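Local coordinates for protein ElaA (Escherichia coli, PDB 5Z6N) that probably acts as an N-acetyltransferase of the GNAT superfamily, moving an acetyl group from acetyl coenzyme A to an amine, at residues W4-H9 against L100-H105. Residues are numbered along the deposited sequence; the frame is centred on the assembly and turned at random.
Sequences WQDLHH and LETCTH
Asp6, reaching out from the edge strand, and Thr102 of helix 91-106 approach each other from opposite directions, and this one pair makes up the whole contact between 4-9 and 100-105. The carboxylate sits against both branches of the threonine. OD2 of Asp6 lies 3.3 Å from OG1 of Thr102. The same oxygen, OD2 of Asp6, is 3.4 Å from CG2 of Thr102, and OD1 of Asp6 is 3.5 Å from CG2 of Thr102. The approach is van der Waals and polar rather than a hydrogen bond, since OG1 of Thr102 is bonded to the carbonyl O of Lys98, one turn back in its own helix. With CG anti to the backbone N (chi1 169°), Asp6 has its carboxylate set against Thr102, and OD1 takes part in a salt bridge with NE of Arg49 on the adjoining strand. Thr102 has its methyl anti to the backbone N, which presents CG2 to the carboxylate. Were Asp6 an alanine, the Arg49 guanidinium would probably lose this carboxylate mate and the strand its touch on Thr102. Thr102 also packs on Ile51 and Ile65 of strands 49-54 and 59-67. Strand 3-8, outermost in the mixed sheet of the chain and antiparallel to 49-54, thus touches the flank of helix 91-106, which lies across one face of that GNAT sheet.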
# COMPACT_ATOMS: atom_id res chain seq x y z
N TRP B 4 -21.11 4.77 5.05
CA TRP B 4 -19.94 4.71 5.91
C TRP B 4 -19.85 3.35 6.58
O TRP B 4 -20.86 2.72 6.91
CB TRP B 4 -19.99 5.81 6.98
CG TRP B 4 -19.94 7.19 6.40
CD1 TRP B 4 -21.01 7.94 5.99
CD2 TRP B 4 -18.78 8.00 6.17
NE1 TRP B 4 -20.58 9.16 5.52
CE2 TRP B 4 -19.21 9.22 5.62
CE3 TRP B 4 -17.41 7.80 6.37
CZ2 TRP B 4 -18.33 10.23 5.26
CZ3 TRP B 4 -16.53 8.82 6.02
CH2 TRP B 4 -17.00 10.01 5.47
N GLN B 5 -18.62 2.88 6.75
CA GLN B 5 -18.34 1.62 7.43
C GLN B 5 -17.31 1.88 8.52
O GLN B 5 -16.26 2.47 8.25
CB GLN B 5 -17.85 0.55 6.45
CG GLN B 5 -18.72 0.38 5.22
CD GLN B 5 -18.32 -0.83 4.40
OE1 GLN B 5 -17.15 -1.02 4.09
NE2 GLN B 5 -19.30 -1.66 4.05
N ASP B 6 -17.62 1.44 9.74
CA ASP B 6 -16.75 1.59 10.90
C ASP B 6 -16.21 0.20 11.20
O ASP B 6 -16.79 -0.57 11.96
CB ASP B 6 -17.53 2.21 12.09
CG ASP B 6 -16.76 2.15 13.40
OD1 ASP B 6 -15.52 1.96 13.37
OD2 ASP B 6 -17.38 2.33 14.47
N LEU B 7 -15.07 -0.12 10.59
CA LEU B 7 -14.56 -1.48 10.57
C LEU B 7 -13.44 -1.63 11.59
O LEU B 7 -12.43 -0.92 11.52
CB LEU B 7 -14.03 -1.83 9.18
CG LEU B 7 -15.02 -1.74 8.01
CD1 LEU B 7 -14.53 -2.58 6.86
CD2 LEU B 7 -16.42 -2.17 8.40
N HIS B 8 -13.62 -2.55 12.54
CA HIS B 8 -12.46 -3.10 13.22
C HIS B 8 -11.61 -3.82 12.19
O HIS B 8 -12.11 -4.34 11.19
CB HIS B 8 -12.88 -4.05 14.34
CG HIS B 8 -11.73 -4.57 15.16
ND1 HIS B 8 -11.35 -3.99 16.35
CD2 HIS B 8 -10.87 -5.59 14.95
CE1 HIS B 8 -10.31 -4.63 16.84
NE2 HIS B 8 -10.00 -5.61 16.01
N HIS B 9 -10.30 -3.83 12.41
CA HIS B 9 -9.39 -4.35 11.39
C HIS B 9 -9.65 -5.81 11.07
O HIS B 9 -9.30 -6.27 9.97
CB HIS B 9 -7.94 -4.14 11.81
CG HIS B 9 -7.51 -5.03 12.94
ND1 HIS B 9 -6.95 -6.27 12.74
CD2 HIS B 9 -7.55 -4.85 14.28
CE1 HIS B 9 -6.67 -6.82 13.90
NE2 HIS B 9 -7.02 -5.98 14.86
N LEU B 100 -15.07 10.68 15.33
CA LEU B 100 -15.10 11.02 16.75
C LEU B 100 -16.24 10.31 17.47
O LEU B 100 -16.09 9.91 18.62
CB LEU B 100 -15.22 12.54 16.92
CG LEU B 100 -13.95 13.30 16.53
CD1 LEU B 100 -14.20 14.80 16.57
CD2 LEU B 100 -12.80 12.93 17.47
N GLU B 101 -17.39 10.14 16.79
CA GLU B 101 -18.45 9.31 17.35
C GLU B 101 -17.97 7.88 17.57
O GLU B 101 -18.48 7.19 18.46
CB GLU B 101 -19.67 9.32 16.41
CG GLU B 101 -20.78 8.35 16.81
CD GLU B 101 -21.82 8.16 15.71
OE1 GLU B 101 -21.52 8.51 14.54
OE2 GLU B 101 -22.92 7.65 16.01
N THR B 102 -16.99 7.43 16.78
CA THR B 102 -16.38 6.13 17.02
C THR B 102 -15.41 6.18 18.19
O THR B 102 -15.42 5.29 19.05
CB THR B 102 -15.68 5.64 15.75
OG1 THR B 102 -16.63 5.54 14.69
CG2 THR B 102 -15.04 4.28 15.98
N CYS B 103 -14.57 7.21 18.25
CA CYS B 103 -13.71 7.41 19.42
C CYS B 103 -14.54 7.60 20.68
O CYS B 103 -14.24 7.02 21.73
CB CYS B 103 -12.78 8.61 19.20
SG CYS B 103 -11.72 8.51 17.74
N THR B 104 -15.58 8.43 20.59
CA THR B 104 -16.48 8.64 21.73
C THR B 104 -17.07 7.32 22.21
O THR B 104 -16.95 6.97 23.39
CB THR B 104 -17.59 9.61 21.34
OG1 THR B 104 -17.07 10.94 21.27
CG2 THR B 104 -18.73 9.57 22.35
N HIS B 105 -17.71 6.58 21.31
CA HIS B 105 -18.38 5.34 21.68
C HIS B 105 -17.40 4.34 22.28
O HIS B 105 -17.54 3.92 23.43
CB HIS B 105 -19.09 4.75 20.47
CG HIS B 105 -20.02 3.62 20.80
ND1 HIS B 105 -20.89 3.08 19.88
CD2 HIS B 105 -20.21 2.92 21.94
CE1 HIS B 105 -21.58 2.10 20.44
NE2 HIS B 105 -21.18 1.99 21.70